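Local structure of amphiphysin (Drosophila melanogaster, 1URU) at residues K134-Y145 / A178-L189. The protein probably senses or generates membrane curvature during endocytosis, through a coiled-coil BAR domain that associates as a dimer. Residues are numbered along the deposited sequence; the frame is centred on the assembly and turned at random.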
# COMPACT_ATOMS: atom_id res chain seq x y z
N LYS A 134 -23.86 -21.71 21.20
CA LYS A 134 -24.81 -21.72 22.30
C LYS A 134 -26.25 -21.55 21.83
O LYS A 134 -27.16 -22.15 22.37
CB LYS A 134 -24.49 -20.65 23.32
CG LYS A 134 -25.16 -20.86 24.64
CD LYS A 134 -24.67 -19.84 25.62
CE LYS A 134 -25.31 -19.99 26.98
NZ LYS A 134 -24.37 -19.49 28.03
N VAL A 135 -26.47 -20.72 20.82
CA VAL A 135 -27.81 -20.52 20.31
C VAL A 135 -28.36 -21.78 19.65
O VAL A 135 -29.53 -22.11 19.83
CB VAL A 135 -27.87 -19.39 19.32
CG1 VAL A 135 -29.18 -19.43 18.54
CG2 VAL A 135 -27.70 -18.06 20.04
N GLU A 136 -27.52 -22.46 18.87
CA GLU A 136 -27.88 -23.72 18.21
C GLU A 136 -28.11 -24.82 19.25
O GLU A 136 -28.86 -25.76 19.01
CB GLU A 136 -26.80 -24.13 17.18
CG GLU A 136 -26.87 -23.31 15.88
CD GLU A 136 -25.59 -23.28 15.05
OE1 GLU A 136 -24.48 -23.12 15.59
OE2 GLU A 136 -25.69 -23.38 13.80
N LYS A 137 -27.48 -24.70 20.41
CA LYS A 137 -27.79 -25.59 21.53
C LYS A 137 -29.16 -25.28 22.14
O LYS A 137 -29.86 -26.17 22.54
CB LYS A 137 -26.72 -25.52 22.62
CG LYS A 137 -26.75 -26.71 23.55
CD LYS A 137 -25.68 -26.60 24.65
CE LYS A 137 -26.19 -27.12 26.02
NZ LYS A 137 -25.56 -26.39 27.17
N ARG A 138 -29.55 -24.01 22.22
CA ARG A 138 -30.87 -23.67 22.74
C ARG A 138 -31.93 -24.18 21.78
O ARG A 138 -32.84 -24.87 22.21
CB ARG A 138 -31.02 -22.16 22.96
CG ARG A 138 -32.41 -21.68 23.36
CD ARG A 138 -33.32 -21.31 22.19
NE ARG A 138 -34.36 -20.39 22.60
CZ ARG A 138 -35.49 -20.15 21.93
NH1 ARG A 138 -35.75 -20.76 20.78
NH2 ARG A 138 -36.37 -19.27 22.41
N ASN A 139 -31.79 -23.86 20.49
CA ASN A 139 -32.74 -24.28 19.46
C ASN A 139 -32.88 -25.80 19.43
O ASN A 139 -33.96 -26.33 19.22
CB ASN A 139 -32.35 -23.74 18.07
CG ASN A 139 -32.29 -22.19 18.01
OD1 ASN A 139 -32.54 -21.51 19.00
ND2 ASN A 139 -31.93 -21.65 16.85
N ARG A 140 -31.80 -26.51 19.69
CA ARG A 140 -31.83 -27.97 19.67
C ARG A 140 -32.61 -28.51 20.89
O ARG A 140 -33.56 -29.27 20.75
CB ARG A 140 -30.38 -28.47 19.64
CG ARG A 140 -30.15 -29.96 19.53
CD ARG A 140 -28.66 -30.31 19.46
NE ARG A 140 -27.96 -29.38 18.55
CZ ARG A 140 -26.88 -28.65 18.85
NH1 ARG A 140 -26.31 -28.70 20.06
NH2 ARG A 140 -26.35 -27.84 17.91
N LYS A 141 -32.21 -28.06 22.08
CA LYS A 141 -32.88 -28.39 23.33
C LYS A 141 -34.39 -28.06 23.33
O LYS A 141 -35.16 -28.68 24.08
CB LYS A 141 -32.20 -27.67 24.52
CG LYS A 141 -30.67 -27.86 24.66
CD LYS A 141 -30.26 -28.92 25.68
CE LYS A 141 -29.36 -30.02 25.07
NZ LYS A 141 -29.74 -31.38 25.55
N LEU A 142 -34.80 -27.10 22.50
CA LEU A 142 -36.20 -26.71 22.38
C LEU A 142 -37.00 -27.75 21.58
O LEU A 142 -38.03 -28.20 22.06
CB LEU A 142 -36.34 -25.31 21.76
CG LEU A 142 -37.75 -24.73 21.46
CD1 LEU A 142 -38.65 -24.76 22.66
CD2 LEU A 142 -37.69 -23.30 20.94
N ILE A 143 -36.54 -28.15 20.39
CA ILE A 143 -37.28 -29.18 19.62
C ILE A 143 -37.24 -30.60 20.25
O ILE A 143 -38.02 -31.47 19.85
CB ILE A 143 -36.81 -29.28 18.13
CG1 ILE A 143 -35.49 -30.09 18.05
CG2 ILE A 143 -36.78 -27.88 17.47
CD1 ILE A 143 -34.74 -29.98 16.74
N ASP A 144 -36.33 -30.83 21.19
CA ASP A 144 -36.27 -32.08 21.95
C ASP A 144 -37.34 -32.03 23.04
O ASP A 144 -38.01 -33.03 23.31
CB ASP A 144 -34.87 -32.26 22.54
CG ASP A 144 -34.69 -33.59 23.30
OD1 ASP A 144 -34.19 -33.55 24.45
OD2 ASP A 144 -34.99 -34.72 22.83
N TYR A 145 -37.51 -30.85 23.64
CA TYR A 145 -38.44 -30.64 24.76
C TYR A 145 -39.88 -30.64 24.28
O TYR A 145 -40.72 -31.27 24.90
CB TYR A 145 -38.09 -29.33 25.48
CG TYR A 145 -39.17 -28.67 26.35
CD1 TYR A 145 -40.04 -29.40 27.15
CD2 TYR A 145 -39.26 -27.27 26.40
CE1 TYR A 145 -41.01 -28.76 27.95
CE2 TYR A 145 -40.21 -26.62 27.20
CZ TYR A 145 -41.08 -27.36 27.97
OH TYR A 145 -42.00 -26.70 28.76
N ALA A 178 -35.55 -32.06 30.06
CA ALA A 178 -35.45 -31.27 28.84
C ALA A 178 -35.96 -29.83 29.05
O ALA A 178 -35.53 -28.91 28.36
CB ALA A 178 -36.21 -31.95 27.70
N ARG A 179 -36.85 -29.66 30.02
CA ARG A 179 -37.42 -28.36 30.32
C ARG A 179 -36.57 -27.59 31.33
O ARG A 179 -36.44 -26.40 31.20
CB ARG A 179 -38.85 -28.53 30.82
CG ARG A 179 -39.51 -27.26 31.34
CD ARG A 179 -39.96 -27.35 32.81
NE ARG A 179 -40.94 -28.43 32.99
CZ ARG A 179 -42.23 -28.36 32.60
NH1 ARG A 179 -42.71 -27.27 32.00
NH2 ARG A 179 -43.03 -29.40 32.80
N ARG A 180 -36.01 -28.26 32.32
CA ARG A 180 -35.04 -27.60 33.20
C ARG A 180 -33.85 -27.14 32.35
O ARG A 180 -33.40 -26.00 32.45
CB ARG A 180 -34.58 -28.55 34.32
CG ARG A 180 -33.52 -27.97 35.34
CD ARG A 180 -34.12 -27.48 36.70
NE ARG A 180 -33.39 -26.36 37.33
CZ ARG A 180 -33.83 -25.67 38.41
NH1 ARG A 180 -34.99 -25.98 38.99
NH2 ARG A 180 -33.11 -24.67 38.91
N THR A 181 -33.38 -28.02 31.48
CA THR A 181 -32.20 -27.81 30.66
C THR A 181 -32.42 -26.71 29.60
O THR A 181 -31.52 -25.92 29.32
CB THR A 181 -31.74 -29.18 30.02
OG1 THR A 181 -30.33 -29.21 29.85
CG2 THR A 181 -32.28 -29.40 28.61
N TYR A 182 -33.61 -26.66 29.02
CA TYR A 182 -33.96 -25.62 28.06
C TYR A 182 -34.15 -24.25 28.74
O TYR A 182 -33.67 -23.24 28.23
CB TYR A 182 -35.25 -25.98 27.31
CG TYR A 182 -35.79 -24.81 26.54
CD1 TYR A 182 -35.10 -24.31 25.45
CD2 TYR A 182 -36.96 -24.16 26.93
CE1 TYR A 182 -35.57 -23.22 24.75
CE2 TYR A 182 -37.43 -23.07 26.23
CZ TYR A 182 -36.73 -22.61 25.15
OH TYR A 182 -37.16 -21.53 24.44
N GLU A 183 -34.87 -24.25 29.87
CA GLU A 183 -35.16 -23.06 30.68
C GLU A 183 -33.88 -22.29 30.96
O GLU A 183 -33.80 -21.11 30.68
CB GLU A 183 -35.84 -23.43 32.03
CG GLU A 183 -37.37 -23.52 32.07
CD GLU A 183 -37.90 -23.97 33.45
OE1 GLU A 183 -37.07 -24.05 34.41
OE2 GLU A 183 -39.14 -24.26 33.60
N ILE A 184 -32.87 -22.96 31.51
CA ILE A 184 -31.64 -22.25 31.89
C ILE A 184 -30.96 -21.63 30.67
O ILE A 184 -30.53 -20.49 30.74
CB ILE A 184 -30.65 -23.14 32.73
CG1 ILE A 184 -29.43 -22.33 33.20
CG2 ILE A 184 -30.11 -24.31 31.91
CD1 ILE A 184 -29.74 -20.99 33.99
N LEU A 185 -30.92 -22.37 29.56
CA LEU A 185 -30.28 -21.89 28.34
C LEU A 185 -31.03 -20.71 27.73
O LEU A 185 -30.44 -19.67 27.50
CB LEU A 185 -30.22 -23.01 27.30
CG LEU A 185 -28.89 -23.67 26.92
CD1 LEU A 185 -28.96 -24.11 25.46
CD2 LEU A 185 -27.67 -22.77 27.13
N ASN A 186 -32.32 -20.87 27.45
CA ASN A 186 -33.18 -19.79 26.96
C ASN A 186 -33.08 -18.51 27.78
O ASN A 186 -33.03 -17.40 27.22
CB ASN A 186 -34.64 -20.22 26.95
CG ASN A 186 -35.56 -19.15 26.40
OD1 ASN A 186 -35.35 -18.68 25.31
ND2 ASN A 186 -36.58 -18.76 27.16
N THR A 187 -33.04 -18.66 29.11
CA THR A 187 -32.98 -17.52 30.02
C THR A 187 -31.63 -16.81 29.91
O THR A 187 -31.57 -15.57 29.88
CB THR A 187 -33.25 -17.98 31.47
OG1 THR A 187 -34.66 -18.10 31.66
CG2 THR A 187 -32.84 -16.92 32.49
N GLU A 188 -30.57 -17.61 29.84
CA GLU A 188 -29.21 -17.10 29.69
C GLU A 188 -29.05 -16.34 28.38
O GLU A 188 -28.40 -15.31 28.34
CB GLU A 188 -28.20 -18.24 29.76
CG GLU A 188 -27.75 -18.58 31.17
CD GLU A 188 -26.92 -19.85 31.23
OE1 GLU A 188 -26.28 -20.20 30.20
OE2 GLU A 188 -26.89 -20.51 32.30
N LEU A 189 -29.66 -16.85 27.31
CA LEU A 189 -29.56 -16.20 26.02
C LEU A 189 -30.39 -14.91 25.94
O LEU A 189 -30.05 -13.96 25.20
CB LEU A 189 -29.94 -17.19 24.91
CG LEU A 189 -28.82 -18.04 24.24
CD1 LEU A 189 -27.39 -17.77 24.77
CD2 LEU A 189 -29.13 -19.50 24.34
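In the antiparallel coiled coil of the BAR domain, Arg138 on helix 92-156 fits as a knob among Tyr182, Leu185, Asn186 and Leu189 of helix 172-239, and Leu185 answers by settling among Lys134, Lys137, Arg138 and Lys141. The axes of segments 134-145 and 178-189 come within 9.2 Å of each other, their N-to-C directions 149° apart. Arginine suits this buried place because its methylenes can pack, Arg138 CB lying 3.5 Å from Leu189 CD2, while its charged end reaches polar partners. Arg138 has CG anti to its backbone N (chi1 174°) and a bend at chi2, which bring its guanidinium alongside Asn186; Arg138 NH2 donates to Asn186 OD1 at 3.1 Å, and Arg138 NE adds a weak bond to the same oxygen. OD1 lies in the guanidinium plane, yet the donor stands above the amide's carbonyl plane. Tyr182 OH sits over one guanidinium face, and Phe39 of helix 35-84 makes a cation-pi contact, bringing in the remaining helix of the elongated three-helix bundle. The Tyr182 ring is sandwiched, with Leu142 CD1 on one face, 4.1 Å from the centroid, and Asn186 CB of its own helix on the other.

Toward the connection between the two helices, Ala178 is small enough for Tyr145 to come close, the CB atoms 3.9 Å apart. Arg179 lays its CB over a face of the Tyr145 ring, while its guanidinium turns to a salt bridge with Glu176. At the other end, Lys134 extends its chain across Leu185 and Leu189, CD reaching 3.5 Å from Leu189 CD1, so that NZ meets Glu188 OE1 at 3.0 Å in a salt bridge, with Glu192 as a second acidic partner.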